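PDB 7BOP: alpha-1,2-mannosyltransferase (Ktr4), putative, which belongs to a fungal family of GT-A-type glycosyltransferases and is modelled here with guanosine-5'-diphosphate and a manganese ion bound. Local coordinates for residues N77-D82 / V193-Q198; R92-K97 / Y205-F210. All blocks are in the same frame, centred on the assembly; numbering follows the deposited sequence.

Contact 1. Residues N77-D82 / V193-Q198; sequences NEELED and VEPKVQ. With MN (manganese (II) ion), chain G; GDP (guanosine-5'-diphosphate), chain H.
Asp82 O is gripped by two donors: the backbone N of Lys196, through a weak but nearly straight bond of 3.2 Å, and the hydroxyl of Thr86 one turn further along the helix. Beyond this backbone link the side chains of Asp82 and Lys196 run side by side in the same direction, the carboxylate against the lysine methylenes, with OD2 3.7 Å from Lys196 CD. Their charged ends do not form a salt bridge; a water instead donates to Asp82 OD2 at 3.0 Å and accepts from Lys196 NZ. The Pro195 ring packs against the first turn of the helix, between Asp82 and Glu79, its CB 3.9 Å from Asp82 CB and its CG 3.9 Å from Glu79 CD. With CG beside its own backbone N (chi1 -61°) and the chain extended beyond, Glu79 carries its carboxylate past the proline to the ribose, where OE1 accepts from GDP O2' at 2.6 Å. Nearer the phosphates, Glu194 OE2 binds manganese at 2.0 Å. Salt bridges hold the other oxygens, Glu79 OE2 to Arg76 and Glu194 OE1 to Arg192. His343, two phosphate oxygens of GDP and two waters complete six ligands, and one of these waters donates to Pro195 O at 2.7 Å. Successive residues of one loop thus serve metal and nucleotide together, consistent with the Glu-Pro pair standing in for the DXD motif of other GT-A proteins, and the second bond to each glutamate probably fixes its carboxylate's orientation.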
ATOM      1  N   ASN A  77      -6.105  -7.501 -17.901  1.00 42.08           N
ATOM      2  CA  ASN A  77      -5.558  -7.579 -19.258  1.00 41.29           C
ATOM      3  C   ASN A  77      -5.590  -6.233 -19.977  1.00 39.85           C
ATOM      4  O   ASN A  77      -4.648  -5.871 -20.667  1.00 39.91           O
ATOM      5  CB  ASN A  77      -6.325  -8.625 -20.077  1.00 42.81           C
ATOM      6  CG  ASN A  77      -6.031 -10.042 -19.623  1.00 42.99           C
ATOM      7  OD1 ASN A  77      -4.880 -10.478 -19.651  1.00 43.43           O
ATOM      8  ND2 ASN A  77      -7.067 -10.772 -19.208  1.00 42.54           N
ATOM      9  N   GLU A  78      -6.649  -5.470 -19.750  1.00 41.13           N
ATOM     10  CA  GLU A  78      -6.852  -4.180 -20.419  1.00 43.93           C
ATOM     11  C   GLU A  78      -5.883  -3.078 -19.935  1.00 42.64           C
ATOM     12  O   GLU A  78      -5.746  -2.042 -20.596  1.00 39.83           O
ATOM     13  CB  GLU A  78      -8.305  -3.720 -20.235  1.00 49.41           C
ATOM     14  CG  GLU A  78      -9.343  -4.600 -20.943  1.00 54.60           C
ATOM     15  CD  GLU A  78      -9.597  -5.973 -20.295  1.00 59.27           C
ATOM     16  OE1 GLU A  78      -9.202  -6.213 -19.120  1.00 56.23           O
ATOM     17  OE2 GLU A  78     -10.195  -6.834 -20.984  1.00 64.05           O
ATOM     18  N   GLU A  79      -5.217  -3.307 -18.796  1.00 39.98           N
ATOM     19  CA  GLU A  79      -4.226  -2.366 -18.249  1.00 40.83           C
ATOM     20  C   GLU A  79      -2.789  -2.697 -18.660  1.00 40.87           C
ATOM     21  O   GLU A  79      -1.843  -2.108 -18.134  1.00 39.83           O
ATOM     22  CB  GLU A  79      -4.347  -2.321 -16.714  1.00 42.10           C
ATOM     23  CG  GLU A  79      -5.716  -1.853 -16.240  1.00 42.57           C
ATOM     24  CD  GLU A  79      -5.927  -2.012 -14.745  1.00 43.63           C
ATOM     25  OE1 GLU A  79      -5.660  -3.100 -14.187  1.00 41.80           O
ATOM     26  OE2 GLU A  79      -6.409  -1.048 -14.131  1.00 46.10           O
ATOM     27  N   LEU A  80      -2.625  -3.594 -19.635  1.00 40.72           N
ATOM     28  CA  LEU A  80      -1.315  -4.074 -20.042  1.00 39.28           C
ATOM     29  C   LEU A  80      -0.331  -2.963 -20.387  1.00 38.50           C
ATOM     30  O   LEU A  80       0.790  -2.957 -19.878  1.00 36.92           O
ATOM     31  CB  LEU A  80      -1.452  -5.046 -21.228  1.00 39.84           C
ATOM     32  CG  LEU A  80      -0.172  -5.635 -21.818  1.00 39.44           C
ATOM     33  CD1 LEU A  80       0.679  -6.306 -20.753  1.00 39.17           C
ATOM     34  CD2 LEU A  80      -0.536  -6.617 -22.923  1.00 39.97           C
ATOM     35  N   GLU A  81      -0.729  -2.025 -21.240  1.00 38.55           N
ATOM     36  CA  GLU A  81       0.200  -0.956 -21.643  1.00 41.81           C
ATOM     37  C   GLU A  81       0.688  -0.125 -20.442  1.00 39.12           C
ATOM     38  O   GLU A  81       1.873   0.194 -20.344  1.00 37.95           O
ATOM     39  CB  GLU A  81      -0.414  -0.042 -22.714  1.00 44.77           C
ATOM     40  CG  GLU A  81      -0.651  -0.709 -24.069  1.00 49.79           C
ATOM     41  CD  GLU A  81       0.614  -1.223 -24.747  1.00 54.87           C
ATOM     42  OE1 GLU A  81       0.484  -2.104 -25.625  1.00 61.85           O
ATOM     43  OE2 GLU A  81       1.738  -0.766 -24.413  1.00 57.94           O
ATOM     44  N   ASP A  82      -0.223   0.206 -19.537  1.00 38.84           N
ATOM     45  CA  ASP A  82       0.146   0.943 -18.319  1.00 39.01           C
ATOM     46  C   ASP A  82       1.011   0.095 -17.381  1.00 37.93           C
ATOM     47  O   ASP A  82       1.925   0.624 -16.745  1.00 37.02           O
ATOM     48  CB  ASP A  82      -1.101   1.443 -17.590  1.00 39.55           C
ATOM     49  CG  ASP A  82      -1.799   2.589 -18.326  1.00 40.63           C
ATOM     50  OD1 ASP A  82      -1.160   3.288 -19.127  1.00 39.81           O
ATOM     51  OD2 ASP A  82      -2.994   2.804 -18.077  1.00 43.91           O
ATOM     52  N   VAL A 193       2.707  -3.678  -6.694  1.00 29.48           N
ATOM     53  CA  VAL A 193       2.858  -2.745  -7.786  1.00 31.88           C
ATOM     54  C   VAL A 193       1.516  -2.604  -8.502  1.00 32.68           C
ATOM     55  O   VAL A 193       0.798  -3.594  -8.682  1.00 33.32           O
ATOM     56  CB  VAL A 193       3.908  -3.273  -8.796  1.00 35.15           C
ATOM     57  CG1 VAL A 193       4.145  -2.271  -9.910  1.00 35.69           C
ATOM     58  CG2 VAL A 193       5.207  -3.604  -8.074  1.00 36.08           C
ATOM     59  N   GLU A 194       1.190  -1.379  -8.913  1.00 32.25           N
ATOM     60  CA  GLU A 194       0.022  -1.108  -9.736  1.00 32.55           C
ATOM     61  C   GLU A 194       0.437  -0.589 -11.099  1.00 33.09           C
ATOM     62  O   GLU A 194       1.491   0.028 -11.225  1.00 32.63           O
ATOM     63  CB  GLU A 194      -0.865  -0.041  -9.090  1.00 35.52           C
ATOM     64  CG  GLU A 194      -1.627  -0.536  -7.878  1.00 37.32           C
ATOM     65  CD  GLU A 194      -2.846   0.304  -7.503  1.00 38.70           C
ATOM     66  OE1 GLU A 194      -3.358  -0.036  -6.415  1.00 38.61           O
ATOM     67  OE2 GLU A 194      -3.299   1.258  -8.239  1.00 40.68           O
ATOM     68  N   PRO A 195      -0.418  -0.782 -12.118  1.00 33.96           N
ATOM     69  CA  PRO A 195      -0.154  -0.154 -13.412  1.00 35.59           C
ATOM     70  C   PRO A 195      -0.255   1.376 -13.350  1.00 35.93           C
ATOM     71  O   PRO A 195      -0.911   1.914 -12.469  1.00 36.34           O
ATOM     72  CB  PRO A 195      -1.247  -0.733 -14.315  1.00 37.00           C
ATOM     73  CG  PRO A 195      -2.337  -1.126 -13.396  1.00 38.93           C
ATOM     74  CD  PRO A 195      -1.681  -1.543 -12.117  1.00 37.46           C
ATOM     75  N   LYS A 196       0.438   2.044 -14.270  1.00 37.37           N
ATOM     76  CA  LYS A 196       0.406   3.485 -14.437  1.00 39.36           C
ATOM     77  C   LYS A 196       1.084   4.253 -13.293  1.00 39.39           C
ATOM     78  O   LYS A 196       0.736   5.399 -13.032  1.00 42.58           O
ATOM     79  CB  LYS A 196      -1.031   3.979 -14.640  1.00 40.95           C
ATOM     80  CG  LYS A 196      -1.133   5.225 -15.513  1.00 46.25           C
ATOM     81  CD  LYS A 196      -2.590   5.606 -15.730  1.00 50.51           C
ATOM     82  CE  LYS A 196      -2.745   7.022 -16.260  1.00 56.31           C
ATOM     83  NZ  LYS A 196      -2.422   7.119 -17.708  1.00 60.80           N
ATOM     84  N   VAL A 197       2.042   3.630 -12.617  1.00 35.14           N
ATOM     85  CA  VAL A 197       2.825   4.330 -11.597  1.00 34.61           C
ATOM     86  C   VAL A 197       4.224   4.554 -12.126  1.00 34.14           C
ATOM     87  O   VAL A 197       4.680   3.841 -13.032  1.00 33.58           O
ATOM     88  CB  VAL A 197       2.859   3.580 -10.244  1.00 33.40           C
ATOM     89  CG1 VAL A 197       1.448   3.307  -9.761  1.00 34.14           C
ATOM     90  CG2 VAL A 197       3.669   2.302 -10.322  1.00 34.34           C
ATOM     91  N   GLN A 198       4.908   5.542 -11.561  1.00 32.71           N
ATOM     92  CA  GLN A 198       6.291   5.825 -11.932  1.00 32.34           C
ATOM     93  C   GLN A 198       7.246   5.604 -10.769  1.00 32.02           C
ATOM     94  O   GLN A 198       6.909   5.851  -9.607  1.00 29.43           O
ATOM     95  CB  GLN A 198       6.446   7.260 -12.432  1.00 34.13           C
ATOM     96  CG  GLN A 198       5.425   7.705 -13.468  1.00 34.82           C
ATOM     97  CD  GLN A 198       5.741   9.092 -13.991  1.00 35.81           C
ATOM     98  OE1 GLN A 198       6.648   9.258 -14.794  1.00 35.58           O
ATOM     99  NE2 GLN A 198       5.022  10.101 -13.508  1.00 35.46           N
TER
HETATM  100 MN    MN G 401      -4.383   2.653  -9.132  1.00 43.95          MN
HETATM  101  PB  GDP H 402      -7.180   3.132  -7.617  1.00 50.77           P
HETATM  102  O1B GDP H 402      -7.762   4.150  -8.555  1.00 50.65           O
HETATM  103  O2B GDP H 402      -5.649   3.000  -7.699  1.00 47.74           O
HETATM  104  O3B GDP H 402      -7.704   3.171  -6.195  1.00 48.79           O
HETATM  105  O3A GDP H 402      -7.812   1.763  -8.225  1.00 49.25           O
HETATM  106  PA  GDP H 402      -7.204   0.898  -9.456  1.00 48.06           P
HETATM  107  O1A GDP H 402      -8.216   0.822 -10.574  1.00 47.04           O
HETATM  108  O2A GDP H 402      -5.755   1.370  -9.716  1.00 48.67           O
HETATM  109  O5' GDP H 402      -7.235  -0.531  -8.718  1.00 46.05           O
HETATM  110  C5' GDP H 402      -6.275  -0.868  -7.715  1.00 46.57           C
HETATM  111  C4' GDP H 402      -5.455  -2.075  -8.160  1.00 46.69           C
HETATM  112  O4' GDP H 402      -6.323  -3.204  -8.307  1.00 46.54           O
HETATM  113  C3' GDP H 402      -4.786  -1.918  -9.519  1.00 45.40           C
HETATM  114  O3' GDP H 402      -3.576  -2.692  -9.494  1.00 43.60           O
HETATM  115  C2' GDP H 402      -5.797  -2.473 -10.510  1.00 46.38           C
HETATM  116  O2' GDP H 402      -5.172  -2.992 -11.683  1.00 44.16           O
HETATM  117  C1' GDP H 402      -6.465  -3.567  -9.683  1.00 45.21           C
HETATM  118  N9  GDP H 402      -7.904  -3.841  -9.913  1.00 47.09           N
HETATM  119  C8  GDP H 402      -8.988  -3.083  -9.585  1.00 45.68           C
HETATM  120  N7  GDP H 402     -10.131  -3.729  -9.916  1.00 44.77           N
HETATM  121  C5  GDP H 402      -9.790  -4.917 -10.452  1.00 45.48           C
HETATM  122  C6  GDP H 402     -10.494  -6.091 -11.013  1.00 44.45           C
HETATM  123  O6  GDP H 402     -11.735  -6.086 -11.055  1.00 41.97           O
HETATM  124  N1  GDP H 402      -9.768  -7.137 -11.461  1.00 44.87           N
HETATM  125  C2  GDP H 402      -8.411  -7.146 -11.406  1.00 44.27           C
HETATM  126  N2  GDP H 402      -7.711  -8.211 -11.871  1.00 43.47           N
HETATM  127  N3  GDP H 402      -7.705  -6.097 -10.914  1.00 43.81           N
HETATM  128  C4  GDP H 402      -8.327  -4.992 -10.433  1.00 44.89           C
HETATM  129  O   HOH W   1      -4.462   5.218 -19.107  1.00 61.27           O
HETATM  130  O   HOH W   2      -3.335   2.121 -11.190  1.00 41.60           O
HETATM  131  O   HOH W   3      -5.471   4.160 -10.553  1.00 43.11           O

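Contact 2. Residues R92-K97 / Y205-F210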
ATOM      1  N   ARG A  92      14.287  -0.672 -14.522  1.00 33.42           N
ATOM      2  CA  ARG A  92      15.405   0.249 -14.731  1.00 35.88           C
ATOM      3  C   ARG A  92      15.991   0.735 -13.410  1.00 35.99           C
ATOM      4  O   ARG A  92      17.214   0.785 -13.252  1.00 33.36           O
ATOM      5  CB  ARG A  92      14.972   1.466 -15.563  1.00 39.44           C
ATOM      6  CG  ARG A  92      16.124   2.386 -15.957  1.00 43.57           C
ATOM      7  CD  ARG A  92      15.651   3.669 -16.631  1.00 47.16           C
ATOM      8  NE  ARG A  92      14.870   4.516 -15.719  1.00 49.05           N
ATOM      9  CZ  ARG A  92      13.540   4.647 -15.705  1.00 51.00           C
ATOM     10  NH1 ARG A  92      12.759   3.995 -16.569  1.00 50.74           N
ATOM     11  NH2 ARG A  92      12.974   5.455 -14.801  1.00 53.22           N
ATOM     12  N   THR A  93      15.121   1.103 -12.469  1.00 33.03           N
ATOM     13  CA  THR A  93      15.595   1.672 -11.218  1.00 32.12           C
ATOM     14  C   THR A  93      16.096   0.652 -10.212  1.00 30.66           C
ATOM     15  O   THR A  93      16.913   1.001  -9.365  1.00 30.76           O
ATOM     16  CB  THR A  93      14.524   2.543 -10.537  1.00 32.03           C
ATOM     17  OG1 THR A  93      13.360   1.767 -10.248  1.00 31.42           O
ATOM     18  CG2 THR A  93      14.183   3.747 -11.415  1.00 32.74           C
ATOM     19  N   TRP A  94      15.608  -0.584 -10.288  1.00 30.72           N
ATOM     20  CA  TRP A  94      15.865  -1.575  -9.239  1.00 31.00           C
ATOM     21  C   TRP A  94      15.995  -3.027  -9.730  1.00 31.37           C
ATOM     22  O   TRP A  94      17.052  -3.636  -9.563  1.00 32.57           O
ATOM     23  CB  TRP A  94      14.781  -1.492  -8.150  1.00 30.39           C
ATOM     24  CG  TRP A  94      15.104  -2.337  -6.968  1.00 29.80           C
ATOM     25  CD1 TRP A  94      16.064  -2.109  -6.051  1.00 30.22           C
ATOM     26  CD2 TRP A  94      14.500  -3.580  -6.617  1.00 29.99           C
ATOM     27  NE1 TRP A  94      16.093  -3.121  -5.120  1.00 30.24           N
ATOM     28  CE2 TRP A  94      15.136  -4.038  -5.443  1.00 30.24           C
ATOM     29  CE3 TRP A  94      13.464  -4.342  -7.164  1.00 30.45           C
ATOM     30  CZ2 TRP A  94      14.782  -5.231  -4.816  1.00 31.08           C
ATOM     31  CZ3 TRP A  94      13.106  -5.528  -6.534  1.00 31.74           C
ATOM     32  CH2 TRP A  94      13.774  -5.962  -5.376  1.00 30.70           C
ATOM     33  N   ASN A  95      14.939  -3.592 -10.309  1.00 33.00           N
ATOM     34  CA  ASN A  95      14.900  -5.045 -10.485  1.00 32.45           C
ATOM     35  C   ASN A  95      15.821  -5.615 -11.588  1.00 35.10           C
ATOM     36  O   ASN A  95      16.079  -6.828 -11.588  1.00 34.02           O
ATOM     37  CB  ASN A  95      13.480  -5.559 -10.677  1.00 31.78           C
ATOM     38  CG  ASN A  95      13.335  -7.022 -10.275  1.00 31.15           C
ATOM     39  OD1 ASN A  95      13.805  -7.431  -9.214  1.00 32.32           O
ATOM     40  ND2 ASN A  95      12.673  -7.807 -11.101  1.00 31.76           N
ATOM     41  N   SER A  96      16.327  -4.782 -12.501  1.00 34.90           N
ATOM     42  CA  SER A  96      17.299  -5.287 -13.486  1.00 37.15           C
ATOM     43  C   SER A  96      18.582  -5.750 -12.805  1.00 37.56           C
ATOM     44  O   SER A  96      19.292  -6.577 -13.352  1.00 37.88           O
ATOM     45  CB  SER A  96      17.613  -4.256 -14.558  1.00 36.14           C
ATOM     46  OG  SER A  96      18.233  -3.136 -13.992  1.00 39.23           O
ATOM     47  N   LYS A  97      18.861  -5.227 -11.607  1.00 36.07           N
ATOM     48  CA  LYS A  97      20.038  -5.617 -10.836  1.00 36.69           C
ATOM     49  C   LYS A  97      19.778  -6.793  -9.891  1.00 36.50           C
ATOM     50  O   LYS A  97      20.667  -7.604  -9.644  1.00 35.68           O
ATOM     51  CB  LYS A  97      20.552  -4.421 -10.030  1.00 38.64           C
ATOM     52  CG  LYS A  97      20.897  -3.204 -10.877  1.00 40.83           C
ATOM     53  CD  LYS A  97      21.077  -1.956 -10.025  1.00 44.04           C
ATOM     54  CE  LYS A  97      19.750  -1.446  -9.454  1.00 45.01           C
ATOM     55  NZ  LYS A  97      19.752   0.030  -9.308  1.00 47.06           N
ATOM     56  N   TYR A 205      20.298  -1.135  -3.316  1.00 31.79           N
ATOM     57  CA  TYR A 205      20.327  -2.200  -2.321  1.00 31.41           C
ATOM     58  C   TYR A 205      19.072  -3.051  -2.441  1.00 31.60           C
ATOM     59  O   TYR A 205      18.042  -2.608  -2.978  1.00 29.93           O
ATOM     60  CB  TYR A 205      20.495  -1.633  -0.903  1.00 33.03           C
ATOM     61  CG  TYR A 205      19.356  -0.731  -0.453  1.00 32.50           C
ATOM     62  CD1 TYR A 205      19.330   0.628  -0.801  1.00 32.97           C
ATOM     63  CD2 TYR A 205      18.296  -1.239   0.297  1.00 32.99           C
ATOM     64  CE1 TYR A 205      18.273   1.459  -0.400  1.00 31.60           C
ATOM     65  CE2 TYR A 205      17.237  -0.419   0.699  1.00 32.93           C
ATOM     66  CZ  TYR A 205      17.230   0.934   0.342  1.00 32.20           C
ATOM     67  OH  TYR A 205      16.174   1.738   0.745  1.00 31.27           O
ATOM     68  N   ASP A 206      19.166  -4.276  -1.937  1.00 30.79           N
ATOM     69  CA  ASP A 206      18.067  -5.217  -1.961  1.00 32.51           C
ATOM     70  C   ASP A 206      17.048  -4.820  -0.871  1.00 31.27           C
ATOM     71  O   ASP A 206      17.278  -5.056   0.316  1.00 30.82           O
ATOM     72  CB  ASP A 206      18.605  -6.633  -1.739  1.00 33.21           C
ATOM     73  CG  ASP A 206      17.538  -7.698  -1.827  1.00 35.54           C
ATOM     74  OD1 ASP A 206      16.337  -7.377  -1.648  1.00 33.97           O
ATOM     75  OD2 ASP A 206      17.904  -8.886  -2.055  1.00 33.91           O
ATOM     76  N   VAL A 207      15.930  -4.231  -1.289  1.00 30.93           N
ATOM     77  CA  VAL A 207      14.946  -3.699  -0.332  1.00 31.33           C
ATOM     78  C   VAL A 207      14.304  -4.809   0.481  1.00 31.13           C
ATOM     79  O   VAL A 207      13.943  -4.600   1.633  1.00 29.86           O
ATOM     80  CB  VAL A 207      13.845  -2.833  -0.995  1.00 31.81           C
ATOM     81  CG1 VAL A 207      14.464  -1.661  -1.752  1.00 32.53           C
ATOM     82  CG2 VAL A 207      12.938  -3.654  -1.897  1.00 33.29           C
ATOM     83  N   PHE A 208      14.175  -5.994  -0.111  1.00 29.87           N
ATOM     84  CA  PHE A 208      13.578  -7.119   0.599  1.00 30.78           C
ATOM     85  C   PHE A 208      14.458  -7.597   1.744  1.00 30.95           C
ATOM     86  O   PHE A 208      13.969  -7.814   2.856  1.00 31.91           O
ATOM     87  CB  PHE A 208      13.270  -8.280  -0.353  1.00 31.18           C
ATOM     88  CG  PHE A 208      12.140  -8.017  -1.300  1.00 30.18           C
ATOM     89  CD1 PHE A 208      10.871  -7.664  -0.825  1.00 30.08           C
ATOM     90  CD2 PHE A 208      12.311  -8.181  -2.673  1.00 30.85           C
ATOM     91  CE1 PHE A 208       9.813  -7.461  -1.701  1.00 30.09           C
ATOM     92  CE2 PHE A 208      11.248  -7.978  -3.553  1.00 31.04           C
ATOM     93  CZ  PHE A 208       9.995  -7.624  -3.065  1.00 30.93           C
ATOM     94  N   ARG A 209      15.754  -7.730   1.494  1.00 31.24           N
ATOM     95  CA  ARG A 209      16.683  -8.134   2.547  1.00 32.01           C
ATOM     96  C   ARG A 209      16.974  -7.001   3.524  1.00 31.02           C
ATOM     97  O   ARG A 209      17.288  -7.258   4.679  1.00 30.56           O
ATOM     98  CB  ARG A 209      17.957  -8.712   1.949  1.00 34.02           C
ATOM     99  CG  ARG A 209      17.659  -9.977   1.158  1.00 34.22           C
ATOM    100  CD  ARG A 209      18.923 -10.717   0.769  1.00 35.62           C
ATOM    101  NE  ARG A 209      19.591 -11.318   1.926  1.00 36.61           N
ATOM    102  CZ  ARG A 209      20.719 -12.041   1.872  1.00 39.19           C
ATOM    103  NH1 ARG A 209      21.335 -12.262   0.710  1.00 37.58           N
ATOM    104  NH2 ARG A 209      21.236 -12.537   2.994  1.00 39.27           N
ATOM    105  N   PHE A 210      16.834  -5.756   3.075  1.00 30.23           N
ATOM    106  CA  PHE A 210      16.802  -4.620   4.005  1.00 30.30           C
ATOM    107  C   PHE A 210      15.698  -4.841   5.045  1.00 29.29           C
ATOM    108  O   PHE A 210      15.960  -4.755   6.244  1.00 30.46           O
ATOM    109  CB  PHE A 210      16.632  -3.288   3.249  1.00 31.02           C
ATOM    110  CG  PHE A 210      16.210  -2.146   4.127  1.00 30.44           C
ATOM    111  CD1 PHE A 210      17.141  -1.478   4.905  1.00 32.04           C
ATOM    112  CD2 PHE A 210      14.876  -1.764   4.197  1.00 32.88           C
ATOM    113  CE1 PHE A 210      16.751  -0.425   5.736  1.00 34.76           C
ATOM    114  CE2 PHE A 210      14.481  -0.710   5.015  1.00 33.63           C
ATOM    115  CZ  PHE A 210      15.419  -0.042   5.788  1.00 32.83           C
TER
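Trp94 and Tyr205 are joined by the single hydrogen bond across this buried contact: the indole NE1 donates to Tyr205 O at 2.9 Å, with an N-H...O angle of 159°. The carbonyl oxygen lies at the ring edge, almost exactly in the indole plane. Trp94 reaches it because its CG stands anti to the backbone N (chi1 -172°), swinging the ring out from the helix toward residues 205-210.

The apolar contacts use the six-membered part of the same indole. Val207 CG2 approaches CZ2 at 3.8 Å, and CH2 comes 3.7 Å from CE2 of Phe208. The two aromatic rings are steeply inclined, with planes at 74° and centroids 5.8 Å apart.

Polar groups on each segment secure the local backbone. Asp206 is the N-cap of helix 207-213, where its OD1 accepts from Arg209 N at 3.2 Å and, weakly, from Phe208 N; its OD2 meets the hydroxyls of Tyr100 and Tyr57. Lys97 NZ folds back to Thr93 O at 3.0 Å and also reaches Asp204 in a salt bridge and Val203 O by a hydrogen bond, tying the helix to the chain just before Tyr205.

Around this core, Trp94 also rests on Leu71 of strand 69-74, while Phe208 touches Ala69 of that strand and, with Val207, Trp191 of the parallel neighbour 189-192. The late turns of helix 80-98 and the start of helix 207-213 thereby meet over these two strands of the large sheet.

How the contacts relate
From the N terminus, strand 69-74 leads into residues 77-82, the first part of contact 1, at the start of helix 80-98; residues 92-97, the first part of contact 2, lie near that helix's other end. The chain then builds further strands and helices before strand 189-192. Immediately afterwards residues 193-198 close a loop spanning 110 intervening residues; beyond strand 198-199, residues 205-210 close a second, spanning 107. The two loops cross rather than nest. Their contact centres are 20 Å apart and their nearest atoms about 7 Å. Together they fasten both ends of helix 80-98 to the chain leaving strand 189-192, contact 1 at the nucleotide and metal site, contact 2 in a buried region away from it.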